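Local coordinates for protein Cfl (Pectobacterium brasiliense, PDB 7A9J) that probably activates carboxylic acids related to coronafacic acid in an ATP-dependent step and ligates them to acceptors such as amines, at residues R59-L64 with Y89-K94; G72-I77 with G96-P101; C307-D312 with S328-S333; D426-E431 with A463-I468; Y433-I438 with H494-S499. The protein carries 1 engineered substitution. All coordinates share one frame; numbering follows the deposited sequence. Where two conformers were deposited one is given.

Contact 1 of 5, residues R59-L64 with Y89-K94; sequences RIATGL and YYACLK
A91 presents its CB to I60, A61 and L64 of the facing helix. I60 comes closest, with its CG2 3.6 Å from A91 CB. CG2 is anti to the backbone N of I60, which brings this branch to A91 CB. L64 reaches the same methyl from one turn further along, with its CD1 4.3 Å from A91 CB. A61 lies between them. Its backbone N is 3.7 Å from A91 CB, and the methyls A61 CB and A91 CB are 4.4 Å apart.

The small side chains let two helices cross closely. Helix 50-66 and helix 83-95 have local axes 8.6 Å apart at a crossing angle of -58°. Helix 83-95 is the connecting helix of a beta-alpha-beta unit in the N-terminal part of the AMP-binding domain, and helix 50-66 packs against it. On helix 83-95, A87 and T88 also touch I60, and I95 touches A61 and L64.

The aliphatic part of a lysine adds a second kind of contact. K94 CD lies 3.8 Å from A61 CB. The K94 chain runs straight from a chi1 of 177° and bends only at chi4. Its NZ passes beyond the alanine and hydrogen-bonds to Y171 OH. D176 OD2 forms a long, weak ion pair with the same NZ.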
# COMPACT_ATOMS: atom_id res chain seq x y z
N ARG A 59 -5.24 -2.40 29.41
CA ARG A 59 -6.49 -1.79 29.88
C ARG A 59 -7.62 -1.97 28.86
O ARG A 59 -8.77 -2.28 29.25
CB ARG A 59 -6.28 -0.30 30.20
CG ARG A 59 -5.51 -0.04 31.50
CD ARG A 59 -5.66 1.41 31.94
NE ARG A 59 -5.21 1.52 33.33
CZ ARG A 59 -5.90 2.00 34.35
NH1 ARG A 59 -5.33 2.04 35.54
NH2 ARG A 59 -7.13 2.47 34.19
N ILE A 60 -7.30 -1.81 27.57
CA ILE A 60 -8.33 -1.98 26.54
C ILE A 60 -8.83 -3.42 26.55
O ILE A 60 -10.05 -3.67 26.58
CB ILE A 60 -7.83 -1.57 25.14
CG1 ILE A 60 -7.45 -0.08 25.06
CG2 ILE A 60 -8.96 -1.87 24.10
CD1 ILE A 60 -6.44 0.22 23.87
N ALA A 61 -7.91 -4.38 26.61
CA ALA A 61 -8.30 -5.78 26.71
C ALA A 61 -9.23 -6.03 27.90
O ALA A 61 -10.23 -6.76 27.77
CB ALA A 61 -7.08 -6.68 26.82
N THR A 62 -8.93 -5.43 29.06
CA THR A 62 -9.81 -5.65 30.19
C THR A 62 -11.17 -5.01 29.96
O THR A 62 -12.20 -5.60 30.32
CB THR A 62 -9.14 -5.12 31.47
OG1 THR A 62 -7.98 -5.92 31.74
CG2 THR A 62 -10.09 -5.21 32.67
N GLY A 63 -11.20 -3.82 29.36
CA GLY A 63 -12.47 -3.16 29.09
C GLY A 63 -13.34 -3.95 28.13
O GLY A 63 -14.56 -4.11 28.36
N LEU A 64 -12.73 -4.49 27.07
CA LEU A 64 -13.43 -5.34 26.11
C LEU A 64 -14.03 -6.54 26.82
O LEU A 64 -15.22 -6.84 26.68
CB LEU A 64 -12.48 -5.80 25.01
CG LEU A 64 -11.98 -4.74 24.04
CD1 LEU A 64 -10.88 -5.36 23.16
CD2 LEU A 64 -13.22 -4.37 23.20
N TYR A 89 -5.74 -2.60 17.98
CA TYR A 89 -5.35 -3.81 17.25
C TYR A 89 -4.71 -4.83 18.19
O TYR A 89 -5.07 -6.01 18.18
CB TYR A 89 -4.34 -3.50 16.13
CG TYR A 89 -4.82 -2.70 15.00
CD1 TYR A 89 -6.15 -2.76 14.56
CD2 TYR A 89 -3.93 -1.89 14.32
CE1 TYR A 89 -6.57 -2.04 13.42
CE2 TYR A 89 -4.33 -1.14 13.21
CZ TYR A 89 -5.65 -1.22 12.76
OH TYR A 89 -6.07 -0.52 11.65
N TYR A 90 -3.75 -4.40 19.01
CA TYR A 90 -3.08 -5.35 19.87
C TYR A 90 -4.01 -5.90 20.96
O TYR A 90 -3.87 -7.08 21.37
CB TYR A 90 -1.91 -4.69 20.54
CG TYR A 90 -0.68 -4.70 19.65
CD1 TYR A 90 -0.09 -5.92 19.27
CD2 TYR A 90 -0.06 -3.51 19.28
CE1 TYR A 90 1.10 -5.94 18.50
CE2 TYR A 90 1.12 -3.52 18.52
CZ TYR A 90 1.68 -4.75 18.16
OH TYR A 90 2.84 -4.77 17.43
N ALA A 91 -4.92 -5.07 21.47
CA ALA A 91 -5.87 -5.59 22.45
C ALA A 91 -6.77 -6.68 21.86
O ALA A 91 -7.08 -7.67 22.56
CB ALA A 91 -6.70 -4.46 23.08
N CYS A 92 -7.23 -6.49 20.60
CA CYS A 92 -8.04 -7.50 19.93
C CYS A 92 -7.25 -8.79 19.78
O CYS A 92 -7.74 -9.88 20.09
CB CYS A 92 -8.44 -6.98 18.54
SG CYS A 92 -9.68 -5.68 18.68
N LEU A 93 -5.99 -8.64 19.35
CA LEU A 93 -5.11 -9.80 19.21
C LEU A 93 -4.90 -10.52 20.54
O LEU A 93 -4.89 -11.76 20.59
CB LEU A 93 -3.76 -9.34 18.65
CG LEU A 93 -3.83 -9.01 17.13
CD1 LEU A 93 -2.56 -8.25 16.72
CD2 LEU A 93 -4.02 -10.23 16.27
N LYS A 94 -4.68 -9.74 21.61
CA LYS A 94 -4.43 -10.32 22.92
C LYS A 94 -5.58 -11.22 23.35
O LYS A 94 -5.35 -12.30 23.91
CB LYS A 94 -4.25 -9.17 23.94
CG LYS A 94 -4.06 -9.61 25.38
CD LYS A 94 -3.73 -8.39 26.28
CE LYS A 94 -3.94 -8.69 27.81
NZ LYS A 94 -3.12 -9.84 28.30

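Contact 2 of 5, residues G72-I77 with G96-P101; sequences GDRISI and GAVFVP
Residues R74-I77 and V98-P101 run parallel as paired strands, their local axes 27° apart. The ladder alternates: I75 N bonds to V98 O at 2.8 Å, and I75 O accepts V100 N, also at 2.8 Å. V98 N to D73 O (2.9 Å) and I77 N to V100 O (3.0 Å) continue it. Before the strands proper, G72 N hydrogen-bonds to G96 O at 2.9 Å, as G96 leaves its helix.

On one face R74 and V98 lie side by side, with R74 CG 4.0 Å from V98 CB. The R74 chain then extends to S118 O and to a cation-pi contact with W390. On the other face I77 CD1 presses on F99 CB at 3.5 Å, and I75 CD1 touches A97 CB at 3.9 Å. F99 chi1 of 56° carries its ring away from strand 74-78, leaving CB to I77.

The pair brackets helix 83-95 in a beta-alpha-beta crossover. I75, I77 and F99 pack on that helix, while strand 183-188 borders R74, V98 and F99.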
# COMPACT_ATOMS: atom_id res chain seq x y z
N GLY A 72 -13.26 -14.53 19.36
CA GLY A 72 -14.09 -14.81 18.21
C GLY A 72 -15.14 -13.76 17.87
O GLY A 72 -15.66 -13.77 16.74
N ASP A 73 -15.47 -12.86 18.79
CA ASP A 73 -16.33 -11.74 18.47
C ASP A 73 -15.63 -10.80 17.48
O ASP A 73 -14.42 -10.61 17.54
CB ASP A 73 -16.69 -10.94 19.73
CG ASP A 73 -17.63 -11.69 20.67
OD1 ASP A 73 -18.23 -12.72 20.29
OD2 ASP A 73 -17.77 -11.23 21.83
N ARG A 74 -16.41 -10.17 16.62
CA ARG A 74 -15.86 -9.31 15.57
C ARG A 74 -16.08 -7.85 15.95
O ARG A 74 -17.18 -7.45 16.31
CB ARG A 74 -16.48 -9.65 14.21
CG ARG A 74 -16.26 -11.15 13.95
CD ARG A 74 -16.77 -11.56 12.65
NE ARG A 74 -16.55 -12.96 12.35
CZ ARG A 74 -16.99 -13.52 11.23
NH1 ARG A 74 -17.66 -12.78 10.35
NH2 ARG A 74 -16.78 -14.82 10.98
N ILE A 75 -15.01 -7.06 15.87
CA ILE A 75 -15.05 -5.66 16.23
C ILE A 75 -14.69 -4.84 15.00
O ILE A 75 -13.59 -4.98 14.46
CB ILE A 75 -14.04 -5.35 17.35
CG1 ILE A 75 -14.25 -6.30 18.51
CG2 ILE A 75 -14.20 -3.87 17.77
CD1 ILE A 75 -13.41 -5.86 19.72
N SER A 76 -15.61 -3.98 14.56
CA SER A 76 -15.31 -3.04 13.47
C SER A 76 -14.55 -1.85 14.04
O SER A 76 -14.91 -1.32 15.09
CB SER A 76 -16.60 -2.56 12.81
OG SER A 76 -17.14 -3.58 12.01
N ILE A 77 -13.48 -1.44 13.36
CA ILE A 77 -12.60 -0.38 13.84
C ILE A 77 -12.58 0.70 12.78
O ILE A 77 -12.38 0.42 11.58
CB ILE A 77 -11.18 -0.90 14.11
CG1 ILE A 77 -11.22 -2.02 15.16
CG2 ILE A 77 -10.34 0.23 14.68
CD1 ILE A 77 -9.85 -2.60 15.49
N GLY A 96 -8.07 -12.36 21.28
CA GLY A 96 -8.63 -13.15 20.21
C GLY A 96 -9.89 -12.57 19.63
O GLY A 96 -10.68 -13.31 19.03
N ALA A 97 -10.15 -11.29 19.85
CA ALA A 97 -11.23 -10.64 19.13
C ALA A 97 -10.77 -10.33 17.72
O ALA A 97 -9.63 -9.92 17.49
CB ALA A 97 -11.70 -9.36 19.84
N VAL A 98 -11.67 -10.58 16.77
CA VAL A 98 -11.38 -10.42 15.35
C VAL A 98 -11.56 -8.95 14.98
O VAL A 98 -12.65 -8.39 15.13
CB VAL A 98 -12.33 -11.32 14.55
CG1 VAL A 98 -12.14 -11.14 13.02
CG2 VAL A 98 -12.13 -12.76 14.99
N PHE A 99 -10.50 -8.30 14.51
CA PHE A 99 -10.70 -6.90 14.17
C PHE A 99 -10.97 -6.72 12.68
O PHE A 99 -10.45 -7.45 11.84
CB PHE A 99 -9.56 -6.00 14.60
CG PHE A 99 -8.18 -6.38 14.09
CD1 PHE A 99 -7.62 -5.67 13.02
CD2 PHE A 99 -7.42 -7.35 14.73
CE1 PHE A 99 -6.33 -5.93 12.57
CE2 PHE A 99 -6.09 -7.64 14.28
CZ PHE A 99 -5.57 -6.91 13.16
N VAL A 100 -11.83 -5.75 12.39
CA VAL A 100 -12.36 -5.53 11.02
C VAL A 100 -12.14 -4.05 10.72
O VAL A 100 -13.00 -3.22 11.01
CB VAL A 100 -13.84 -5.90 10.89
CG1 VAL A 100 -14.27 -5.79 9.39
CG2 VAL A 100 -14.11 -7.29 11.43
N PRO A 101 -10.99 -3.68 10.14
CA PRO A 101 -10.72 -2.27 9.88
C PRO A 101 -11.62 -1.74 8.76
O PRO A 101 -11.84 -2.40 7.72
CB PRO A 101 -9.24 -2.26 9.49
CG PRO A 101 -8.72 -3.65 9.73
CD PRO A 101 -9.87 -4.58 9.83

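Contact 3 of 5, residues C307-D312 with S328-S333; sequences CVAGGD and SHLQSS. With R4Z (6-ethyl-1-oxidanylidene-indene-4-carboxylic acid), chain B.
S333 and G310 pair across two parallel strands and both meet the bound indenone ligand R4Z. S333 OG donates a hydrogen bond to the ketone oxygen O01 of R4Z at 2.7 Å. G310 has no side chain, and its C is 3.5 Å from R4Z C04. One shell out, V308 CG1 lies 3.8 Å from S333 CB and supports the serine. S333 OG is anti to its own backbone N (chi1 -177°), which turns it to the ligand. The backbone ladder fixes the strand: S333 N to A309 O is 3.0 Å, and A309 N to Q331 O is 2.8 Å. Q331 OE1 is hydrogen-bonded to Y345 OH. At the far end a water accepts from C307 N at 2.7 Å and also bonds to S328 OG. Helix 316-326 connects the strands in a beta-alpha-beta unit. The ligand's ketone is recognised by a neutral hydroxyl donor, which suits an uncharged carbonyl, and C04 of its five-membered ring lies against the glycine backbone.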
# COMPACT_ATOMS: atom_id res chain seq x y z
N CYS A 307 13.00 5.16 1.43
CA CYS A 307 11.60 5.33 1.02
C CYS A 307 11.12 4.12 0.21
O CYS A 307 11.84 3.64 -0.67
CB CYS A 307 11.44 6.60 0.16
SG CYS A 307 11.88 8.07 1.18
N VAL A 308 9.92 3.65 0.51
CA VAL A 308 9.37 2.42 -0.07
C VAL A 308 8.03 2.76 -0.71
O VAL A 308 7.05 3.03 0.01
CB VAL A 308 9.22 1.29 0.96
CG1 VAL A 308 8.60 0.06 0.27
CG2 VAL A 308 10.59 0.93 1.63
N ALA A 309 7.95 2.65 -2.04
CA ALA A 309 6.71 2.91 -2.77
C ALA A 309 5.95 1.59 -2.87
O ALA A 309 6.49 0.60 -3.37
CB ALA A 309 7.01 3.45 -4.20
N GLY A 310 4.68 1.60 -2.52
CA GLY A 310 3.96 0.34 -2.38
C GLY A 310 2.79 0.25 -3.34
O GLY A 310 2.04 1.21 -3.45
N GLY A 311 2.63 -0.93 -3.96
CA GLY A 311 1.47 -1.26 -4.77
C GLY A 311 1.40 -2.64 -5.42
O GLY A 311 1.66 -3.70 -4.82
N ASP A 312 0.93 -2.60 -6.68
CA ASP A 312 0.73 -3.76 -7.56
C ASP A 312 1.22 -3.44 -8.96
O ASP A 312 0.77 -4.05 -9.95
CB ASP A 312 -0.74 -4.18 -7.57
CG ASP A 312 -1.02 -5.27 -6.57
OD1 ASP A 312 -0.22 -6.24 -6.56
OD2 ASP A 312 -2.01 -5.14 -5.79
N SER A 328 17.98 10.12 -3.13
CA SER A 328 17.58 8.98 -2.31
C SER A 328 17.24 7.85 -3.26
O SER A 328 16.83 8.09 -4.41
CB SER A 328 16.37 9.35 -1.42
OG SER A 328 15.91 8.30 -0.55
N HIS A 329 17.39 6.61 -2.79
CA HIS A 329 17.36 5.43 -3.66
C HIS A 329 16.05 4.71 -3.36
O HIS A 329 15.95 3.98 -2.37
CB HIS A 329 18.56 4.54 -3.39
CG HIS A 329 19.86 5.28 -3.49
ND1 HIS A 329 20.64 5.26 -4.63
CD2 HIS A 329 20.51 6.09 -2.60
CE1 HIS A 329 21.72 6.00 -4.44
NE2 HIS A 329 21.67 6.51 -3.21
N LEU A 330 15.03 4.99 -4.17
CA LEU A 330 13.69 4.49 -3.89
C LEU A 330 13.65 2.97 -3.91
O LEU A 330 14.35 2.31 -4.70
CB LEU A 330 12.69 5.04 -4.92
CG LEU A 330 11.20 4.81 -4.60
CD1 LEU A 330 10.73 5.63 -3.36
CD2 LEU A 330 10.41 5.28 -5.86
N GLN A 331 12.80 2.41 -3.06
CA GLN A 331 12.56 0.98 -2.99
C GLN A 331 11.10 0.78 -3.35
O GLN A 331 10.30 1.71 -3.29
CB GLN A 331 12.86 0.44 -1.57
CG GLN A 331 14.29 0.80 -1.19
CD GLN A 331 14.75 0.10 0.11
OE1 GLN A 331 13.96 -0.57 0.75
NE2 GLN A 331 16.02 0.19 0.41
N SER A 332 10.73 -0.46 -3.61
CA SER A 332 9.31 -0.70 -3.79
C SER A 332 8.91 -2.02 -3.16
O SER A 332 9.71 -2.92 -2.97
CB SER A 332 8.89 -0.69 -5.32
OG SER A 332 9.63 -1.67 -6.04
N SER A 333 7.61 -2.11 -2.88
CA SER A 333 7.03 -3.30 -2.31
C SER A 333 5.80 -3.63 -3.14
O SER A 333 5.09 -2.74 -3.60
CB SER A 333 6.69 -3.03 -0.79
OG SER A 333 6.20 -4.23 -0.20
C13 R4Z B . -1.19 -6.61 1.75
C15 R4Z B . 0.75 -5.41 0.64
C02 R4Z B . 2.63 -4.00 -0.47
C03 R4Z B . 2.81 -2.78 -1.13
C04 R4Z B . 1.40 -2.21 -1.28
C05 R4Z B . 1.30 -4.34 -0.05
C06 R4Z B . 0.48 -3.27 -0.48
C07 R4Z B . -0.88 -3.32 -0.18
C08 R4Z B . -1.80 -2.18 -0.64
C11 R4Z B . -1.42 -4.38 0.55
C12 R4Z B . -0.61 -5.45 0.97
C14 R4Z B . -1.41 -6.21 3.24
O01 R4Z B . 3.56 -4.74 -0.27
O09 R4Z B . -2.94 -2.10 -0.12
O10 R4Z B . -1.45 -1.33 -1.53
O HOH W 1 14.69 5.86 -0.61

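Contact 4 of 5, residues D426-E431 with A463-I468; sequences DQIKIE and AGERII
E465 has the largest share of this contact and reaches the backbone of K429. K429 N donates to E465 OE2 at 3.0 Å with an angle of 166° at the hydrogen. The N-H comes from above the carboxylate plane, 52° out of it. A water donates to the same OE2 at 2.7 Å and to Q427 O at 2.9 Å. The other oxygen, OE1, bonds to S457 OG and also lies 3.4 Å from I428 CG2. Donors at both oxygens hold the carboxylate in place and are consistent with a charged glutamate. The E465 chain is extended beyond CG, which carries the carboxylate across to the strand.

The contact joins two parts of the C-terminal region. Strand 428-430 forms a hairpin with strand 433-435, and strand 464-473 belongs to the four-stranded sheet. The local axes of strands 428-430 and 464-468 are 105° apart. By sequence DQIKIE probably belongs to the conserved core motif that in this enzyme family includes the hinge between the large and small domains.

I467 and I428 supply the apolar side. I428 CG2 sits 3.9 Å from I467 CG1, and I467 CD1 meets I430 CG1 at 3.8 Å. The CG2 of I428 is thus shared between a carboxylate oxygen and an isoleucine. V435 of the hairpin packs on all three isoleucines. At the outer end, one water donates to both K429 O (2.6 Å) and A463 O (2.8 Å).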
# COMPACT_ATOMS: atom_id res chain seq x y z
N ASP A 426 -2.51 -4.63 -21.39
CA ASP A 426 -1.95 -3.53 -22.17
C ASP A 426 -1.03 -4.00 -23.28
O ASP A 426 -0.45 -3.16 -23.98
CB ASP A 426 -1.17 -2.57 -21.27
CG ASP A 426 -2.07 -1.81 -20.33
OD1 ASP A 426 -3.25 -1.62 -20.69
OD2 ASP A 426 -1.59 -1.41 -19.25
N GLN A 427 -0.81 -5.31 -23.36
CA GLN A 427 0.14 -5.86 -24.30
C GLN A 427 -0.37 -5.56 -25.72
O GLN A 427 -1.57 -5.62 -25.99
CB GLN A 427 0.20 -7.37 -24.09
CG GLN A 427 1.07 -8.20 -24.91
CD GLN A 427 0.67 -9.67 -24.78
OE1 GLN A 427 0.75 -10.43 -25.75
NE2 GLN A 427 0.22 -10.06 -23.61
N ILE A 428 0.56 -5.22 -26.59
CA ILE A 428 0.26 -4.99 -28.03
C ILE A 428 0.85 -6.14 -28.85
O ILE A 428 1.93 -6.65 -28.52
CB ILE A 428 0.87 -3.63 -28.45
CG1 ILE A 428 0.20 -2.49 -27.69
CG2 ILE A 428 0.85 -3.44 -30.00
CD1 ILE A 428 0.92 -1.16 -27.85
N LYS A 429 0.15 -6.55 -29.93
CA LYS A 429 0.68 -7.58 -30.83
C LYS A 429 1.10 -6.93 -32.15
O LYS A 429 0.31 -6.21 -32.76
CB LYS A 429 -0.34 -8.68 -31.11
CG LYS A 429 -0.53 -9.62 -29.95
CD LYS A 429 0.53 -10.72 -29.95
CE LYS A 429 0.26 -11.72 -28.83
NZ LYS A 429 -1.00 -12.50 -29.05
N ILE A 430 2.35 -7.14 -32.53
CA ILE A 430 2.88 -6.66 -33.80
C ILE A 430 3.43 -7.85 -34.54
O ILE A 430 4.34 -8.55 -34.05
CB ILE A 430 3.93 -5.54 -33.61
CG1 ILE A 430 3.27 -4.30 -32.93
CG2 ILE A 430 4.67 -5.22 -34.95
CD1 ILE A 430 2.10 -3.59 -33.78
N GLU A 431 2.89 -8.11 -35.73
CA GLU A 431 3.34 -9.24 -36.51
C GLU A 431 3.36 -10.52 -35.68
O GLU A 431 4.28 -11.32 -35.82
CB GLU A 431 4.73 -8.99 -37.14
CG GLU A 431 4.82 -7.76 -38.07
CD GLU A 431 4.03 -7.99 -39.40
OE1 GLU A 431 3.76 -7.01 -40.14
OE2 GLU A 431 3.70 -9.14 -39.69
N ALA A 463 -2.76 -4.24 -40.27
CA ALA A 463 -1.72 -4.65 -39.34
C ALA A 463 -2.30 -5.16 -38.03
O ALA A 463 -1.54 -5.58 -37.14
CB ALA A 463 -0.76 -3.50 -39.03
N GLY A 464 -3.63 -5.05 -37.84
CA GLY A 464 -4.23 -5.44 -36.58
C GLY A 464 -4.18 -4.30 -35.59
O GLY A 464 -5.21 -3.74 -35.20
N GLU A 465 -2.97 -3.92 -35.21
CA GLU A 465 -2.75 -2.81 -34.30
C GLU A 465 -1.61 -1.95 -34.81
O GLU A 465 -0.70 -2.44 -35.47
CB GLU A 465 -2.33 -3.29 -32.87
CG GLU A 465 -3.41 -4.05 -32.12
CD GLU A 465 -2.87 -4.57 -30.76
OE1 GLU A 465 -2.56 -3.76 -29.87
OE2 GLU A 465 -2.73 -5.80 -30.57
N ARG A 466 -1.63 -0.68 -34.42
CA ARG A 466 -0.55 0.24 -34.76
C ARG A 466 -0.15 0.97 -33.50
O ARG A 466 -1.03 1.40 -32.74
CB ARG A 466 -1.04 1.22 -35.83
CG ARG A 466 -0.07 2.28 -36.26
CD ARG A 466 -0.60 2.98 -37.54
NE ARG A 466 -1.92 3.54 -37.33
CZ ARG A 466 -2.18 4.82 -37.07
NH1 ARG A 466 -1.18 5.70 -36.98
NH2 ARG A 466 -3.44 5.21 -36.90
N ILE A 467 1.16 1.12 -33.28
CA ILE A 467 1.65 1.70 -32.02
C ILE A 467 1.72 3.21 -32.12
O ILE A 467 2.32 3.76 -33.05
CB ILE A 467 3.03 1.12 -31.66
CG1 ILE A 467 2.87 -0.38 -31.43
CG2 ILE A 467 3.63 1.85 -30.40
CD1 ILE A 467 4.21 -1.07 -31.17
N ILE A 468 1.10 3.89 -31.15
CA ILE A 468 1.12 5.34 -31.07
C ILE A 468 1.92 5.73 -29.83
O ILE A 468 1.75 5.13 -28.76
CB ILE A 468 -0.32 5.89 -30.96
CG1 ILE A 468 -1.23 5.23 -32.03
CG2 ILE A 468 -0.30 7.42 -30.95
CD1 ILE A 468 -0.82 5.44 -33.50
O HOH W 2 -3.01 -6.98 -28.14
O HOH W 3 -1.19 -6.99 -34.72

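Contact 5 of 5, residues Y433-I438 with H494-S499; sequences YPVYPI and HYKHPS
The hairpin strand Y433-V435 meets the short 3-10 turn H494-K496 of the C-terminal domain, and Y495 and V435 make the largest contributions. The Y495 ring receives the edge of Y433 on a face. This is an edge-to-face pair, with centroids 5.9 Å apart and planes at 54°. Y433 CB also lies 3.9 Å from Y495 CE1.

V435 comes at the same ring obliquely, with its CG2 3.6 Å from Y495 CD1. Its two methyls share the work: CG1 is anti to the backbone N and faces K496, 4.1 Å from the CA of that residue. Y495 has a chi1 of 70°, which places CG between the backbone N and the carbonyl carbon and directs the ring at the hairpin.

P434 O lies near the plane of the Y495 ring, at its edge. A water links the two residues. It donates to P434 O at 3.0 Å and hydrogen-bonds with Y495 OH at 2.9 Å. K496 CG covers part of one face of the Y495 ring, 3.8 Å above its plane. The K496 chain then runs out extended to a salt bridge with E439 on helix 437-445. I430 of the partner strand packs on Y495 as well. A small two-stranded hairpin just ahead of the first helix of the C-terminal domain is a feature of the adenylate-forming enzymes.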
# COMPACT_ATOMS: atom_id res chain seq x y z
N TYR A 433 3.98 -10.88 -32.48
CA TYR A 433 4.87 -10.74 -31.31
C TYR A 433 4.34 -9.74 -30.31
O TYR A 433 3.81 -8.68 -30.66
CB TYR A 433 6.28 -10.33 -31.75
CG TYR A 433 7.05 -11.46 -32.37
CD1 TYR A 433 6.93 -11.76 -33.72
CD2 TYR A 433 7.87 -12.27 -31.59
CE1 TYR A 433 7.63 -12.83 -34.28
CE2 TYR A 433 8.56 -13.33 -32.12
CZ TYR A 433 8.44 -13.61 -33.47
OH TYR A 433 9.16 -14.68 -33.97
N PRO A 434 4.48 -10.06 -29.03
CA PRO A 434 4.00 -9.14 -27.99
C PRO A 434 4.92 -7.94 -27.85
O PRO A 434 6.15 -8.07 -27.90
CB PRO A 434 4.01 -10.01 -26.73
CG PRO A 434 5.16 -10.93 -26.97
CD PRO A 434 5.07 -11.28 -28.48
N VAL A 435 4.31 -6.76 -27.73
CA VAL A 435 5.01 -5.50 -27.49
C VAL A 435 4.46 -4.88 -26.20
O VAL A 435 3.25 -4.85 -25.98
CB VAL A 435 4.85 -4.54 -28.70
CG1 VAL A 435 5.51 -3.23 -28.42
CG2 VAL A 435 5.51 -5.19 -29.97
N TYR A 436 5.37 -4.36 -25.37
CA TYR A 436 4.95 -3.92 -24.04
C TYR A 436 5.12 -2.42 -23.94
O TYR A 436 6.27 -1.94 -23.84
CB TYR A 436 5.83 -4.62 -22.99
CG TYR A 436 5.85 -6.11 -23.17
CD1 TYR A 436 4.69 -6.85 -23.03
CD2 TYR A 436 7.02 -6.76 -23.57
CE1 TYR A 436 4.70 -8.24 -23.26
CE2 TYR A 436 7.05 -8.11 -23.79
CZ TYR A 436 5.88 -8.85 -23.63
OH TYR A 436 5.96 -10.19 -23.81
N PRO A 437 4.03 -1.66 -23.84
CA PRO A 437 4.14 -0.19 -23.73
C PRO A 437 5.07 0.27 -22.62
O PRO A 437 5.84 1.20 -22.84
CB PRO A 437 2.68 0.23 -23.47
CG PRO A 437 1.90 -0.84 -24.13
CD PRO A 437 2.63 -2.10 -23.86
N ILE A 438 5.00 -0.33 -21.42
CA ILE A 438 5.84 0.16 -20.34
C ILE A 438 7.32 0.10 -20.72
O ILE A 438 8.10 0.99 -20.34
CB ILE A 438 5.51 -0.59 -19.03
CG1 ILE A 438 6.13 0.16 -17.87
CG2 ILE A 438 6.11 -1.99 -18.99
CD1 ILE A 438 5.77 -0.43 -16.55
N HIS A 494 13.03 -2.95 -34.02
CA HIS A 494 12.22 -2.14 -34.90
C HIS A 494 10.73 -2.43 -34.74
O HIS A 494 9.89 -1.53 -34.92
CB HIS A 494 12.66 -2.35 -36.36
CG HIS A 494 11.78 -1.66 -37.36
ND1 HIS A 494 10.61 -2.22 -37.83
CD2 HIS A 494 11.90 -0.46 -37.98
CE1 HIS A 494 10.04 -1.39 -38.68
NE2 HIS A 494 10.80 -0.31 -38.79
N TYR A 495 10.35 -3.68 -34.44
CA TYR A 495 8.92 -3.97 -34.41
C TYR A 495 8.26 -3.34 -33.20
O TYR A 495 7.04 -3.22 -33.18
CB TYR A 495 8.66 -5.48 -34.42
CG TYR A 495 9.05 -6.22 -33.15
CD1 TYR A 495 8.10 -6.51 -32.17
CD2 TYR A 495 10.36 -6.64 -32.93
CE1 TYR A 495 8.43 -7.20 -31.03
CE2 TYR A 495 10.71 -7.32 -31.77
CZ TYR A 495 9.73 -7.60 -30.82
OH TYR A 495 10.04 -8.27 -29.65
N LYS A 496 9.05 -2.93 -32.21
CA LYS A 496 8.53 -2.25 -31.03
C LYS A 496 8.36 -0.75 -31.26
O LYS A 496 7.80 -0.06 -30.39
CB LYS A 496 9.48 -2.48 -29.86
CG LYS A 496 9.70 -3.94 -29.51
CD LYS A 496 10.83 -4.02 -28.48
CE LYS A 496 11.11 -5.43 -28.06
NZ LYS A 496 12.22 -5.44 -27.06
N HIS A 497 8.82 -0.24 -32.39
CA HIS A 497 8.84 1.20 -32.63
C HIS A 497 7.44 1.75 -32.85
O HIS A 497 6.66 1.19 -33.63
CB HIS A 497 9.66 1.52 -33.89
CG HIS A 497 11.15 1.49 -33.70
ND1 HIS A 497 11.78 0.72 -32.74
CD2 HIS A 497 12.13 2.16 -34.35
CE1 HIS A 497 13.09 0.91 -32.82
NE2 HIS A 497 13.32 1.78 -33.79
N PRO A 498 7.14 2.91 -32.28
CA PRO A 498 5.87 3.58 -32.59
C PRO A 498 5.79 3.84 -34.09
O PRO A 498 6.80 4.09 -34.75
CB PRO A 498 5.94 4.88 -31.78
CG PRO A 498 6.86 4.55 -30.61
CD PRO A 498 7.88 3.56 -31.17
N SER A 499 4.59 3.69 -34.62
CA SER A 499 4.32 4.14 -35.98
C SER A 499 4.03 5.64 -36.07
O SER A 499 4.03 6.19 -37.19
CB SER A 499 3.13 3.37 -36.52
OG SER A 499 3.48 2.02 -36.78
O HOH W 4 8.11 -10.21 -28.56

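The contacts follow the chain as two interlocked pairs with one between. Contacts 1 and 2 alternate along the chain. Contact 1 uses helix 83-95, which connects the two strands of contact 2. Their centres are 10 Å apart, and they touch through Y89 with F99 and L64 with I75. Contact 3 comes next, with its centre about 30 Å from that of contact 2, and lines the ligand pocket about 10 Å from the chain's centre. Contacts 4 and 5 also alternate. Their centres are 7 Å apart, joined by the hairpin of strands 428-430 and 433-435. The centres of contacts 1 and 4 lie about 57 Å apart, on opposite sides of the chain's centre. The ligand pocket thus lies between the N-terminal part and the C-terminal domain.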